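Local coordinates for ABC-type transport system, sugar-family extracellular solute-binding protein (Peptoclostridium difficile 630, PDB 6HNI) that binds tyrosine between its two lobes, probably to hand it to an ABC transporter for uptake, and also has adhesive properties, at residues K24-T29 against T42-A47; N131-S136 against G266-K271. The protein carries 1 engineered substitution. All blocks are in the same frame, centred on the assembly; numbering follows the deposited sequence.

How the interactions relate
The two contacts belong to the same lobe of the binding protein and share one parallel sheet, their centres about 11 Å apart. Interaction 1 packs helix 35-50 against strand 24-30 in the interior of the sheet, whereas interaction 2 sets helix 258-273 against strand 132-136, the last of the five parallel strands. The helices also meet each other: Gly266 CA lies 3.6 Å from Phe44 CD1, and Ala269 CB reaches Phe44 CE1 at 3.8 Å. Phe44 and Ala47 of interaction 1 thus pack on the helix that carries Met268. Neither contact lies in direct reach of the bound tyrosine, which is about 10 Å from the Thr135 side chain and about 14 Å from that of Ile28.

Interaction 1 of 2, residues K24-T29 against T42-A47; sequences KKIGIT and TGFVKA
Ile26 and Ile28, on the first strand of the lobe, meet Phe44 and Val45 on the helix that follows it. The two elements open the beta-alpha-beta unit made of strand 24-30, helix 35-50 and strand 59-65, part of the Rossmann-like sheet of a type I periplasmic binding protein. Helix and strand run nearly antiparallel, at 164°, as expected when the chain returns across the sheet to start a parallel neighbour. The segment axes come no closer than 11.8 Å, and the side chains of both elements fill the distance.

All the contacts across the pair are apolar. The strand's alternation turns Ile26 and Ile28 to the helix, while Thr29 packs on the other helix layer, against Ile76 and Phe80. Phe44 has its CG anti to the backbone N (chi1 177°), which carries the ring out from the helix toward the strand. Ile26 comes to the ring at its edge, near the ring plane, with CG2 at 4.5 Å from CE2. Ile28 approaches obliquely. The ring also stacks with Phe89 of the adjacent strand 87-91, which helps fix its position within the buried layer.

Two polar side chains of the helix are paired elsewhere. Lys46, on the exposed side of the helix, forms a salt bridge with Glu259, and Thr42 OG1 is hydrogen-bonded to the Asp38 carbonyl one turn back.

Ile28 carries two of the three contacts through a single methyl: with its chain extended at chi2 (-175°), CD1 stands 4.3 Å from Phe44 CD2 and 4.4 Å from Val45 CG2.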
loop_
_atom_site.group_PDB
_atom_site.type_symbol
_atom_site.label_atom_id
_atom_site.label_comp_id
_atom_site.label_asym_id
_atom_site.label_seq_id
_atom_site.Cartn_x
_atom_site.Cartn_y
_atom_site.Cartn_z
ATOM N N LYS A 24 10.858 -12.821 23.237
ATOM C CA LYS A 24 11.307 -11.932 22.180
ATOM C C LYS A 24 10.334 -10.758 22.110
ATOM O O LYS A 24 9.115 -10.944 22.157
ATOM C CB LYS A 24 11.378 -12.697 20.830
ATOM C CG LYS A 24 12.449 -13.823 20.739
ATOM C CD LYS A 24 13.836 -13.224 20.753
ATOM C CE LYS A 24 14.939 -14.209 20.996
ATOM N NZ LYS A 24 15.276 -15.018 19.831
ATOM N N LYS A 25 10.910 -9.561 22.034
ATOM C CA LYS A 25 10.118 -8.316 21.994
ATOM C C LYS A 25 10.112 -7.741 20.573
ATOM O O LYS A 25 11.154 -7.482 19.992
ATOM C CB LYS A 25 10.672 -7.302 23.003
ATOM C CG LYS A 25 10.676 -7.922 24.417
ATOM C CD LYS A 25 11.248 -7.104 25.555
ATOM C CE LYS A 25 11.286 -7.959 26.837
ATOM N NZ LYS A 25 12.309 -9.044 26.767
ATOM N N ILE A 26 8.905 -7.679 20.049
ATOM C CA ILE A 26 8.679 -7.244 18.673
ATOM C C ILE A 26 7.955 -5.906 18.759
ATOM O O ILE A 26 6.974 -5.762 19.423
ATOM C CB ILE A 26 7.821 -8.258 17.889
ATOM C CG1 ILE A 26 8.477 -9.661 17.878
ATOM C CG2 ILE A 26 7.493 -7.696 16.503
ATOM C CD1 ILE A 26 7.586 -10.673 17.204
ATOM N N GLY A 27 8.473 -4.937 18.010
ATOM C CA GLY A 27 7.761 -3.651 17.805
ATOM C C GLY A 27 7.123 -3.623 16.433
ATOM O O GLY A 27 7.806 -3.948 15.454
ATOM N N ILE A 28 5.825 -3.272 16.399
ATOM C CA ILE A 28 5.146 -3.092 15.107
ATOM C C ILE A 28 4.857 -1.584 14.982
ATOM O O ILE A 28 4.265 -1.014 15.851
ATOM C CB ILE A 28 3.833 -3.853 15.030
ATOM C CG1 ILE A 28 4.025 -5.381 15.270
ATOM C CG2 ILE A 28 3.162 -3.575 13.679
ATOM C CD1 ILE A 28 2.792 -6.223 15.087
ATOM N N THR A 29 5.375 -1.044 13.890
ATOM C CA THR A 29 5.170 0.419 13.590
ATOM C C THR A 29 4.364 0.503 12.308
ATOM O O THR A 29 4.795 0.094 11.248
ATOM C CB THR A 29 6.510 1.154 13.559
ATOM O OG1 THR A 29 6.240 2.543 13.141
ATOM C CG2 THR A 29 7.531 0.625 12.623
ATOM N N THR A 42 -2.682 -8.003 10.449
ATOM C CA THR A 42 -3.494 -9.187 10.733
ATOM C C THR A 42 -2.783 -10.461 10.281
ATOM O O THR A 42 -2.650 -11.453 11.062
ATOM C CB THR A 42 -4.865 -9.048 10.067
ATOM O OG1 THR A 42 -5.550 -7.983 10.726
ATOM C CG2 THR A 42 -5.707 -10.316 10.193
ATOM N N GLY A 43 -2.311 -10.484 9.050
ATOM C CA GLY A 43 -1.600 -11.654 8.515
ATOM C C GLY A 43 -0.315 -11.957 9.242
ATOM O O GLY A 43 -0.013 -13.162 9.515
ATOM N N PHE A 44 0.471 -10.946 9.573
ATOM C CA PHE A 44 1.749 -11.132 10.244
ATOM C C PHE A 44 1.521 -11.820 11.582
ATOM O O PHE A 44 2.222 -12.797 11.908
ATOM C CB PHE A 44 2.406 -9.768 10.465
ATOM C CG PHE A 44 3.701 -9.754 11.209
ATOM C CD1 PHE A 44 4.881 -9.790 10.539
ATOM C CD2 PHE A 44 3.728 -9.537 12.594
ATOM C CE1 PHE A 44 6.097 -9.731 11.200
ATOM C CE2 PHE A 44 4.957 -9.482 13.262
ATOM C CZ PHE A 44 6.129 -9.559 12.568
ATOM N N VAL A 45 0.569 -11.343 12.361
ATOM C CA VAL A 45 0.326 -11.911 13.691
ATOM C C VAL A 45 -0.174 -13.358 13.562
ATOM O O VAL A 45 0.221 -14.247 14.353
ATOM C CB VAL A 45 -0.626 -11.005 14.505
ATOM C CG1 VAL A 45 -1.056 -11.639 15.823
ATOM C CG2 VAL A 45 0.030 -9.642 14.744
ATOM N N LYS A 46 -1.032 -13.628 12.582
ATOM C CA LYS A 46 -1.517 -15.007 12.371
ATOM C C LYS A 46 -0.361 -15.923 11.988
ATOM O O LYS A 46 -0.329 -17.094 12.476
ATOM C CB LYS A 46 -2.619 -15.087 11.307
ATOM C CG LYS A 46 -3.939 -14.491 11.707
ATOM C CD LYS A 46 -4.951 -14.525 10.577
ATOM C CE LYS A 46 -6.288 -13.963 11.033
ATOM N NZ LYS A 46 -7.216 -13.832 9.890
ATOM N N ALA A 47 0.585 -15.483 11.158
ATOM C CA ALA A 47 1.712 -16.333 10.785
ATOM C C ALA A 47 2.531 -16.637 12.034
ATOM O O ALA A 47 2.977 -17.780 12.237
ATOM C CB ALA A 47 2.600 -15.713 9.684
#

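Interaction 2 of 2, residues N131-S136 against G266-K271; sequences NVSGTS and GEMAVK
Met268 lays its thioether over one face of the flat peptide group joining Gly134 to Thr135. The sulfur stands above the carbonyl, with SD 3.8 Å from Gly134 C and 3.6 Å from Gly134 O, and the methyl CE leans obliquely over the same face, 3.4 Å from Gly134 O. Nothing from 266-271 reaches the other face. In the direction of the sheet, the flanking Ser133 and Thr135 share backbone hydrogen bonds with strand 108-113, and Gly134 has a backbone hydrogen bond with Ala284.

The absence of a side chain at Gly134 leaves the backbone bare for this approach, and its CA comes within 6.8 Å of the CA of Met268. At phi 139° and psi -139° the backbone is in a conformation that glycine alone takes up readily, since a CB would collide with the preceding carbonyl oxygen.

Strand 132-136 is the last in the order 2-1-3-4-5 of the parallel sheet, and it runs almost antiparallel to helix 258-273. That helix comes from much later in the chain, which has by then built the second lobe. The return to the first lobe, together with the 2-1-3-4-5 order, fits the type I periplasmic binding protein fold.

Met268 leaves the helix extended as far as SD and then bends at chi3 (79°), which swings the methyl toward Ser133. CE ends up 3.7 Å from Ser133 OG, a hydroxyl already hydrogen-bonded to the Met281 carbonyl. On the sulfur's other flank Thr135 offers its methyl, while its hydroxyl forms hydrogen bonds with Thr265 and Thr111. Thr135 CG2 lies 4.2 Å from Met268 SD.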
loop_
_atom_site.group_PDB
_atom_site.type_symbol
_atom_site.label_atom_id
_atom_site.label_comp_id
_atom_site.label_asym_id
_atom_site.label_seq_id
_atom_site.Cartn_x
_atom_site.Cartn_y
_atom_site.Cartn_z
ATOM N N ASN A 131 20.146 -4.113 7.386
ATOM C CA ASN A 131 19.334 -4.750 8.404
ATOM C C ASN A 131 17.846 -4.869 8.077
ATOM O O ASN A 131 17.021 -5.064 8.961
ATOM C CB ASN A 131 19.517 -4.108 9.791
ATOM C CG ASN A 131 19.126 -2.609 9.840
ATOM O OD1 ASN A 131 19.607 -1.846 9.011
ATOM N ND2 ASN A 131 18.386 -2.208 10.859
ATOM N N VAL A 132 17.503 -4.718 6.795
ATOM C CA VAL A 132 16.114 -4.710 6.352
ATOM C C VAL A 132 15.820 -5.811 5.334
ATOM O O VAL A 132 16.569 -5.979 4.393
ATOM C CB VAL A 132 15.756 -3.358 5.668
ATOM C CG1 VAL A 132 14.289 -3.343 5.307
ATOM C CG2 VAL A 132 16.104 -2.227 6.629
ATOM N N SER A 133 14.712 -6.525 5.521
ATOM C CA SER A 133 14.127 -7.369 4.487
ATOM C C SER A 133 12.616 -7.382 4.667
ATOM O O SER A 133 12.075 -6.528 5.402
ATOM C CB SER A 133 14.713 -8.778 4.471
ATOM O OG SER A 133 14.250 -9.425 3.283
ATOM N N GLY A 134 11.900 -8.238 3.953
ATOM C CA GLY A 134 10.488 -8.371 4.087
ATOM C C GLY A 134 9.800 -8.531 2.754
ATOM O O GLY A 134 10.264 -9.204 1.885
ATOM N N THR A 135 8.663 -7.842 2.653
ATOM C CA THR A 135 7.840 -7.925 1.467
ATOM C C THR A 135 7.602 -6.501 0.871
ATOM O O THR A 135 7.604 -5.517 1.595
ATOM C CB THR A 135 6.465 -8.548 1.728
ATOM O OG1 THR A 135 5.844 -7.922 2.842
ATOM C CG2 THR A 135 6.600 -10.059 2.057
ATOM N N SER A 136 7.424 -6.548 -0.431
ATOM C CA SER A 136 7.069 -5.347 -1.224
ATOM C C SER A 136 5.705 -5.584 -1.791
ATOM O O SER A 136 5.360 -6.646 -2.300
ATOM C CB SER A 136 8.116 -5.162 -2.289
ATOM O OG SER A 136 7.578 -4.218 -3.293
ATOM N N GLY A 266 5.393 -12.453 8.229
ATOM C CA GLY A 266 5.453 -13.155 9.523
ATOM C C GLY A 266 6.265 -14.423 9.395
ATOM O O GLY A 266 7.022 -14.755 10.337
ATOM N N GLU A 267 6.145 -15.153 8.301
ATOM C CA GLU A 267 7.009 -16.342 8.106
ATOM C C GLU A 267 8.462 -15.940 8.051
ATOM O O GLU A 267 9.337 -16.619 8.604
ATOM C CB GLU A 267 6.652 -17.109 6.861
ATOM C CG GLU A 267 5.284 -17.710 6.849
ATOM C CD GLU A 267 5.061 -18.629 5.657
ATOM O OE1 GLU A 267 5.449 -18.252 4.532
ATOM O OE2 GLU A 267 4.484 -19.738 5.841
ATOM N N MET A 268 8.803 -14.776 7.451
ATOM C CA MET A 268 10.157 -14.313 7.429
ATOM C C MET A 268 10.605 -13.878 8.813
ATOM O O MET A 268 11.752 -14.123 9.218
ATOM C CB MET A 268 10.252 -13.103 6.453
ATOM C CG MET A 268 9.947 -13.506 5.038
ATOM S SD MET A 268 9.776 -12.186 3.814
ATOM C CE MET A 268 11.489 -11.861 3.556
ATOM N N ALA A 269 9.692 -13.334 9.616
ATOM C CA ALA A 269 9.975 -13.048 11.038
ATOM C C ALA A 269 10.375 -14.272 11.812
ATOM O O ALA A 269 11.269 -14.202 12.662
ATOM C CB ALA A 269 8.805 -12.383 11.757
ATOM N N VAL A 270 9.636 -15.348 11.586
ATOM C CA VAL A 270 9.930 -16.626 12.288
ATOM C C VAL A 270 11.393 -16.979 12.026
ATOM O O VAL A 270 12.153 -17.353 12.973
ATOM C CB VAL A 270 8.963 -17.713 11.764
ATOM C CG1 VAL A 270 9.413 -19.093 12.216
ATOM C CG2 VAL A 270 7.554 -17.483 12.304
ATOM N N LYS A 271 11.817 -16.894 10.779
ATOM C CA LYS A 271 13.202 -17.166 10.401
ATOM C C LYS A 271 14.221 -16.313 11.119
ATOM O O LYS A 271 15.261 -16.796 11.626
ATOM C CB LYS A 271 13.427 -17.136 8.901
ATOM C CG LYS A 271 12.569 -18.093 8.106
ATOM C CD LYS A 271 12.836 -17.938 6.624
ATOM C CE LYS A 271 12.050 -18.923 5.824
ATOM N NZ LYS A 271 12.224 -18.655 4.381
#